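Local structure of lectin (Lotus tetragonolobus, 2EIG) at residues R7-D19 with I22-P34. The protein probably binds L-fucosyl-containing sugars as a four-chain legume seed lectin that carries calcium and manganese ions. Residues are numbered along the deposited sequence; the frame is centred on the assembly and turned at random.
Sequences RFKDDGSLIFQGD and IWTDGRLAMPTDP
Phe8, Phe16, Ile22 and Leu28 meet in the beta sandwich of a legume lectin, where edge strand 14-18 of the seven-stranded sheet and the loop leading into it face the hairpin 21-29 of the other sheet. CB of Leu28 sits over one face of the Phe8 ring, offset toward the rim, in a CH-pi contact 3.9 Å from the ring centroid. With CG anti to the backbone N (chi1 170°) and chi2 near 54°, Leu28 turns CD1 to the edge of the Phe16 ring, in its plane, 3.7 Å from CE1. Ile22 joins the two aromatics from the hairpin's first strand: its CD1 lies 3.4 Å from CB of Phe8 and 3.5 Å from CZ of Phe16, and its CG2 rests against O of Phe8. The rings of Tyr5 and Phe8 also meet, their planes about 20° apart, and Leu28 touches Ala43 of strand 39-50.

At the hairpin turn, the backbone N of Phe8 donates to O of Gly26 (2.7 Å). Arg7 reaches along the same turn, extended from CG to NE, so that NH1 lies beside the Asp25 carbonyl, 3.6 Å from its C, without a hydrogen bond.

Beyond the hydrophobic cluster, Pro31 follows a cis peptide bond and packs CB against CB of Asp19. The backbone N of Thr32 donates to O of Asp19 at 2.9 Å, while CG2 of Thr32 touches the same oxygen at 3.5 Å.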
ATOM      1  N   ARG A   7       8.211  23.142  23.284  1.00 28.75           N
ATOM      2  CA  ARG A   7       7.292  24.263  23.157  1.00 30.22           C
ATOM      3  C   ARG A   7       7.828  25.250  22.116  1.00 29.88           C
ATOM      4  O   ARG A   7       8.980  25.125  21.613  1.00 29.86           O
ATOM      5  CB  ARG A   7       7.055  24.981  24.484  1.00 31.08           C
ATOM      6  CG  ARG A   7       8.268  25.674  25.089  1.00 33.91           C
ATOM      7  CD  ARG A   7       7.756  26.281  26.406  1.00 40.66           C
ATOM      8  NE  ARG A   7       8.667  27.191  27.099  1.00 44.74           N
ATOM      9  CZ  ARG A   7       8.263  28.206  27.878  1.00 48.19           C
ATOM     10  NH1 ARG A   7       6.960  28.476  28.033  1.00 48.88           N
ATOM     11  NH2 ARG A   7       9.163  28.975  28.497  1.00 47.06           N
ATOM     12  N   PHE A   8       7.021  26.245  21.808  1.00 27.92           N
ATOM     13  CA  PHE A   8       7.430  27.161  20.760  1.00 28.32           C
ATOM     14  C   PHE A   8       8.007  28.460  21.255  1.00 27.70           C
ATOM     15  O   PHE A   8       7.411  29.158  22.075  1.00 27.61           O
ATOM     16  CB  PHE A   8       6.304  27.365  19.750  1.00 26.73           C
ATOM     17  CG  PHE A   8       5.823  26.069  19.144  1.00 26.62           C
ATOM     18  CD1 PHE A   8       4.821  25.334  19.761  1.00 25.64           C
ATOM     19  CD2 PHE A   8       6.408  25.568  17.971  1.00 26.89           C
ATOM     20  CE1 PHE A   8       4.387  24.131  19.197  1.00 23.57           C
ATOM     21  CE2 PHE A   8       5.983  24.369  17.414  1.00 25.44           C
ATOM     22  CZ  PHE A   8       4.963  23.664  18.036  1.00 26.15           C
ATOM     23  N   LYS A   9       9.189  28.762  20.753  1.00 29.06           N
ATOM     24  CA  LYS A   9       9.820  30.032  21.062  1.00 30.69           C
ATOM     25  C   LYS A   9       9.850  30.868  19.810  1.00 30.68           C
ATOM     26  O   LYS A   9       9.971  30.365  18.679  1.00 31.19           O
ATOM     27  CB  LYS A   9      11.239  29.846  21.608  1.00 31.11           C
ATOM     28  CG  LYS A   9      11.578  28.431  22.000  1.00 33.26           C
ATOM     29  CD  LYS A   9      12.803  28.389  22.887  1.00 35.66           C
ATOM     30  CE  LYS A   9      12.489  29.025  24.240  1.00 35.29           C
ATOM     31  NZ  LYS A   9      11.488  28.227  25.020  1.00 36.82           N
ATOM     32  N   ASP A  10       9.727  32.157  20.030  1.00 30.65           N
ATOM     33  CA  ASP A  10       9.746  33.144  18.977  1.00 30.92           C
ATOM     34  C   ASP A  10      11.197  33.341  18.451  1.00 30.60           C
ATOM     35  O   ASP A  10      11.802  34.396  18.651  1.00 31.15           O
ATOM     36  CB  ASP A  10       9.202  34.436  19.595  1.00 31.82           C
ATOM     37  CG  ASP A  10       8.855  35.432  18.588  1.00 32.14           C
ATOM     38  OD1 ASP A  10       9.179  35.194  17.396  1.00 36.78           O
ATOM     39  OD2 ASP A  10       8.242  36.443  18.965  1.00 33.97           O
ATOM     40  N   ASP A  11      11.743  32.331  17.776  1.00 28.99           N
ATOM     41  CA  ASP A  11      13.198  32.229  17.660  1.00 27.22           C
ATOM     42  C   ASP A  11      13.676  32.193  16.205  1.00 25.94           C
ATOM     43  O   ASP A  11      14.820  31.793  15.933  1.00 25.35           O
ATOM     44  CB  ASP A  11      13.747  31.043  18.509  1.00 26.39           C
ATOM     45  CG  ASP A  11      13.202  29.687  18.052  1.00 27.19           C
ATOM     46  OD1 ASP A  11      13.360  28.679  18.797  1.00 25.20           O
ATOM     47  OD2 ASP A  11      12.586  29.649  16.954  1.00 22.96           O
ATOM     48  N   GLY A  12      12.815  32.645  15.289  1.00 23.88           N
ATOM     49  CA  GLY A  12      13.122  32.613  13.865  1.00 24.23           C
ATOM     50  C   GLY A  12      13.230  31.250  13.177  1.00 23.60           C
ATOM     51  O   GLY A  12      13.564  31.172  12.007  1.00 25.35           O
ATOM     52  N   SER A  13      12.988  30.168  13.903  1.00 22.83           N
ATOM     53  CA  SER A  13      13.021  28.835  13.316  1.00 21.26           C
ATOM     54  C   SER A  13      11.734  28.585  12.476  1.00 19.83           C
ATOM     55  O   SER A  13      11.752  27.789  11.577  1.00 18.30           O
ATOM     56  CB  SER A  13      13.174  27.771  14.409  1.00 21.01           C
ATOM     57  OG  SER A  13      11.991  27.718  15.215  1.00 19.64           O
ATOM     58  N   LEU A  14      10.639  29.273  12.784  1.00 19.58           N
ATOM     59  CA  LEU A  14       9.388  29.135  12.008  1.00 19.80           C
ATOM     60  C   LEU A  14       9.022  30.411  11.245  1.00 20.96           C
ATOM     61  O   LEU A  14       9.490  31.502  11.572  1.00 19.41           O
ATOM     62  CB  LEU A  14       8.188  28.708  12.907  1.00 20.96           C
ATOM     63  CG  LEU A  14       8.267  27.431  13.753  1.00 21.34           C
ATOM     64  CD1 LEU A  14       6.940  27.250  14.586  1.00 26.28           C
ATOM     65  CD2 LEU A  14       8.510  26.183  12.898  1.00 22.71           C
ATOM     66  N   ILE A  15       8.169  30.242  10.234  1.00 20.56           N
ATOM     67  CA  ILE A  15       7.550  31.332   9.519  1.00 21.72           C
ATOM     68  C   ILE A  15       6.073  31.326   9.899  1.00 21.47           C
ATOM     69  O   ILE A  15       5.404  30.282   9.839  1.00 19.84           O
ATOM     70  CB  ILE A  15       7.676  31.182   7.980  1.00 20.94           C
ATOM     71  CG1 ILE A  15       9.168  31.195   7.546  1.00 24.00           C
ATOM     72  CG2 ILE A  15       6.845  32.259   7.256  1.00 20.44           C
ATOM     73  CD1 ILE A  15       9.379  30.645   6.105  1.00 23.41           C
ATOM     74  N   PHE A  16       5.593  32.476  10.345  1.00 20.35           N
ATOM     75  CA  PHE A  16       4.190  32.625  10.682  1.00 20.94           C
ATOM     76  C   PHE A  16       3.518  33.512   9.672  1.00 20.71           C
ATOM     77  O   PHE A  16       4.067  34.557   9.314  1.00 20.54           O
ATOM     78  CB  PHE A  16       4.058  33.261  12.056  1.00 21.06           C
ATOM     79  CG  PHE A  16       4.778  32.544  13.094  1.00 21.87           C
ATOM     80  CD1 PHE A  16       4.140  31.572  13.839  1.00 23.55           C
ATOM     81  CD2 PHE A  16       6.122  32.838  13.355  1.00 25.63           C
ATOM     82  CE1 PHE A  16       4.817  30.882  14.809  1.00 23.86           C
ATOM     83  CE2 PHE A  16       6.811  32.158  14.338  1.00 26.58           C
ATOM     84  CZ  PHE A  16       6.152  31.182  15.077  1.00 24.07           C
ATOM     85  N   GLN A  17       2.348  33.079   9.202  1.00 20.29           N
ATOM     86  CA  GLN A  17       1.587  33.799   8.192  1.00 21.01           C
ATOM     87  C   GLN A  17       0.179  33.861   8.696  1.00 19.41           C
ATOM     88  O   GLN A  17      -0.264  32.969   9.421  1.00 19.94           O
ATOM     89  CB  GLN A  17       1.631  33.120   6.821  1.00 20.91           C
ATOM     90  CG  GLN A  17       3.064  32.662   6.439  1.00 27.05           C
ATOM     91  CD  GLN A  17       3.173  32.267   4.994  1.00 31.78           C
ATOM     92  OE1 GLN A  17       4.266  31.951   4.478  1.00 36.89           O
ATOM     93  NE2 GLN A  17       2.042  32.285   4.307  1.00 34.74           N
ATOM     94  N   GLY A  18      -0.481  34.953   8.359  1.00 18.42           N
ATOM     95  CA  GLY A  18      -1.822  35.242   8.806  1.00 18.82           C
ATOM     96  C   GLY A  18      -1.895  35.327  10.321  1.00 18.17           C
ATOM     97  O   GLY A  18      -1.075  36.002  10.978  1.00 16.01           O
ATOM     98  N   ASP A  19      -2.874  34.604  10.863  1.00 16.54           N
ATOM     99  CA  ASP A  19      -3.228  34.669  12.292  1.00 17.06           C
ATOM    100  C   ASP A  19      -2.443  33.741  13.195  1.00 16.65           C
ATOM    101  O   ASP A  19      -2.763  33.598  14.382  1.00 17.09           O
ATOM    102  CB  ASP A  19      -4.755  34.541  12.436  1.00 17.42           C
ATOM    103  CG  ASP A  19      -5.460  35.730  11.782  1.00 20.99           C
ATOM    104  OD1 ASP A  19      -6.150  35.613  10.762  1.00 29.20           O
ATOM    105  OD2 ASP A  19      -5.195  36.834  12.226  1.00 25.23           O
ATOM    106  N   ILE A  22       3.005  32.785  18.251  1.00 24.48           N
ATOM    107  CA  ILE A  22       3.330  32.152  19.542  1.00 27.92           C
ATOM    108  C   ILE A  22       2.383  32.817  20.553  1.00 29.87           C
ATOM    109  O   ILE A  22       2.246  34.044  20.534  1.00 30.93           O
ATOM    110  CB  ILE A  22       4.836  32.336  19.963  1.00 27.70           C
ATOM    111  CG1 ILE A  22       5.797  31.813  18.883  1.00 29.51           C
ATOM    112  CG2 ILE A  22       5.130  31.639  21.306  1.00 28.74           C
ATOM    113  CD1 ILE A  22       5.498  30.405  18.412  1.00 32.95           C
ATOM    114  N   TRP A  23       1.680  32.023  21.361  1.00 31.95           N
ATOM    115  CA  TRP A  23       0.736  32.544  22.378  1.00 34.61           C
ATOM    116  C   TRP A  23       1.169  32.066  23.778  1.00 34.73           C
ATOM    117  O   TRP A  23       2.261  31.513  23.928  1.00 33.95           O
ATOM    118  CB  TRP A  23      -0.755  32.292  21.981  1.00 36.18           C
ATOM    119  CG  TRP A  23      -1.772  31.673  22.985  1.00 40.15           C
ATOM    120  CD1 TRP A  23      -1.688  30.428  23.594  1.00 42.98           C
ATOM    121  CD2 TRP A  23      -3.061  32.207  23.379  1.00 41.43           C
ATOM    122  NE1 TRP A  23      -2.816  30.177  24.368  1.00 42.72           N
ATOM    123  CE2 TRP A  23      -3.667  31.248  24.266  1.00 42.83           C
ATOM    124  CE3 TRP A  23      -3.746  33.396  23.100  1.00 41.00           C
ATOM    125  CZ2 TRP A  23      -4.917  31.457  24.871  1.00 40.71           C
ATOM    126  CZ3 TRP A  23      -5.001  33.607  23.710  1.00 41.70           C
ATOM    127  CH2 TRP A  23      -5.576  32.633  24.574  1.00 41.83           C
ATOM    128  N   THR A  24       0.355  32.328  24.796  1.00 35.43           N
ATOM    129  CA  THR A  24       0.715  32.000  26.190  1.00 35.85           C
ATOM    130  C   THR A  24       1.343  30.626  26.374  1.00 35.13           C
ATOM    131  O   THR A  24       0.899  29.633  25.763  1.00 34.69           O
ATOM    132  CB  THR A  24      -0.506  32.028  27.127  1.00 36.30           C
ATOM    133  OG1 THR A  24      -1.514  32.905  26.597  1.00 38.20           O
ATOM    134  CG2 THR A  24      -0.076  32.451  28.543  1.00 36.94           C
ATOM    135  N   ASP A  25       2.364  30.585  27.234  1.00 34.18           N
ATOM    136  CA  ASP A  25       2.988  29.335  27.690  1.00 33.80           C
ATOM    137  C   ASP A  25       3.684  28.600  26.540  1.00 31.67           C
ATOM    138  O   ASP A  25       3.629  27.369  26.503  1.00 31.62           O
ATOM    139  CB  ASP A  25       1.946  28.351  28.270  1.00 34.72           C
ATOM    140  CG  ASP A  25       1.341  28.800  29.592  1.00 38.05           C
ATOM    141  OD1 ASP A  25       1.923  29.684  30.248  1.00 39.56           O
ATOM    142  OD2 ASP A  25       0.279  28.218  29.970  1.00 39.99           O
ATOM    143  N   GLY A  26       4.282  29.341  25.610  1.00 29.48           N
ATOM    144  CA  GLY A  26       4.996  28.746  24.486  1.00 27.22           C
ATOM    145  C   GLY A  26       4.161  27.898  23.525  1.00 25.37           C
ATOM    146  O   GLY A  26       4.664  26.950  22.950  1.00 23.80           O
ATOM    147  N   ARG A  27       2.883  28.223  23.346  1.00 24.65           N
ATOM    148  CA  ARG A  27       2.070  27.398  22.450  1.00 24.07           C
ATOM    149  C   ARG A  27       1.888  28.057  21.083  1.00 21.96           C
ATOM    150  O   ARG A  27       2.021  29.269  20.953  1.00 22.87           O
ATOM    151  CB  ARG A  27       0.794  26.862  23.141  1.00 25.33           C
ATOM    152  CG  ARG A  27      -0.452  27.674  23.078  1.00 30.21           C
ATOM    153  CD  ARG A  27      -1.279  27.321  24.342  1.00 42.43           C
ATOM    154  NE  ARG A  27      -2.720  27.125  24.101  1.00 47.74           N
ATOM    155  CZ  ARG A  27      -3.574  26.566  24.975  1.00 52.26           C
ATOM    156  NH1 ARG A  27      -4.869  26.416  24.657  1.00 52.11           N
ATOM    157  NH2 ARG A  27      -3.140  26.147  26.170  1.00 52.46           N
ATOM    158  N   LEU A  28       1.685  27.244  20.053  1.00 19.54           N
ATOM    159  CA  LEU A  28       1.483  27.757  18.726  1.00 17.52           C
ATOM    160  C   LEU A  28      -0.021  27.893  18.447  1.00 16.64           C
ATOM    161  O   LEU A  28      -0.734  26.897  18.317  1.00 13.94           O
ATOM    162  CB  LEU A  28       2.192  26.861  17.694  1.00 17.54           C
ATOM    163  CG  LEU A  28       1.848  27.177  16.221  1.00 18.08           C
ATOM    164  CD1 LEU A  28       2.077  28.669  15.820  1.00 15.71           C
ATOM    165  CD2 LEU A  28       2.679  26.218  15.360  1.00 18.90           C
ATOM    166  N   ALA A  29      -0.500  29.134  18.381  1.00 16.80           N
ATOM    167  CA  ALA A  29      -1.932  29.368  18.272  1.00 16.64           C
ATOM    168  C   ALA A  29      -2.323  29.712  16.834  1.00 16.52           C
ATOM    169  O   ALA A  29      -1.739  30.591  16.198  1.00 15.04           O
ATOM    170  CB  ALA A  29      -2.373  30.411  19.192  1.00 16.01           C
ATOM    171  N   MET A  30      -3.328  28.999  16.345  1.00 14.73           N
ATOM    172  CA  MET A  30      -3.691  29.112  14.937  1.00 15.21           C
ATOM    173  C   MET A  30      -5.209  28.979  14.912  1.00 14.95           C
ATOM    174  O   MET A  30      -5.719  27.897  14.700  1.00 14.60           O
ATOM    175  CB  MET A  30      -3.051  27.953  14.139  1.00 14.70           C
ATOM    176  CG  MET A  30      -1.515  27.954  14.175  1.00 14.10           C
ATOM    177  SD  MET A  30      -0.895  26.581  13.246  1.00 15.54           S
ATOM    178  CE  MET A  30      -1.182  27.180  11.550  1.00 16.95           C
ATOM    179  N   PRO A  31      -5.919  30.082  15.113  1.00 16.04           N
ATOM    180  CA  PRO A  31      -5.328  31.430  15.219  1.00 16.49           C
ATOM    181  C   PRO A  31      -5.063  31.878  16.652  1.00 17.01           C
ATOM    182  O   PRO A  31      -5.545  31.288  17.628  1.00 16.75           O
ATOM    183  CB  PRO A  31      -6.437  32.327  14.653  1.00 14.84           C
ATOM    184  CG  PRO A  31      -7.691  31.682  15.195  1.00 15.10           C
ATOM    185  CD  PRO A  31      -7.386  30.134  15.262  1.00 14.98           C
ATOM    186  N   THR A  32      -4.275  32.939  16.759  1.00 18.60           N
ATOM    187  CA  THR A  32      -4.031  33.550  18.031  1.00 21.22           C
ATOM    188  C   THR A  32      -5.366  34.021  18.687  1.00 20.41           C
ATOM    189  O   THR A  32      -5.573  33.835  19.883  1.00 20.72           O
ATOM    190  CB  THR A  32      -3.125  34.742  17.851  1.00 20.01           C
ATOM    191  OG1 THR A  32      -2.888  35.306  19.139  1.00 29.59           O
ATOM    192  CG2 THR A  32      -3.750  35.772  16.939  1.00 21.96           C
ATOM    193  N   ASP A  33      -6.260  34.590  17.884  1.00 19.30           N
ATOM    194  CA  ASP A  33      -7.536  35.034  18.399  1.00 19.81           C
ATOM    195  C   ASP A  33      -8.731  34.630  17.492  1.00 19.49           C
ATOM    196  O   ASP A  33      -8.991  35.251  16.483  1.00 20.32           O
ATOM    197  CB  ASP A  33      -7.496  36.560  18.626  1.00 19.20           C
ATOM    198  CG  ASP A  33      -8.788  37.085  19.266  1.00 19.09           C
ATOM    199  OD1 ASP A  33      -9.027  38.315  19.236  1.00 20.61           O
ATOM    200  OD2 ASP A  33      -9.559  36.245  19.767  1.00 17.47           O
ATOM    201  N   PRO A  34      -9.475  33.598  17.884  1.00 20.24           N
ATOM    202  CA  PRO A  34     -10.601  33.201  17.051  1.00 20.30           C
ATOM    203  C   PRO A  34     -11.779  34.216  17.076  1.00 21.62           C
ATOM    204  O   PRO A  34     -12.550  34.247  16.121  1.00 22.25           O
ATOM    205  CB  PRO A  34     -10.981  31.828  17.584  1.00 19.88           C
ATOM    206  CG  PRO A  34     -10.081  31.517  18.666  1.00 20.76           C
ATOM    207  CD  PRO A  34      -9.325  32.747  19.072  1.00 19.84           C
TER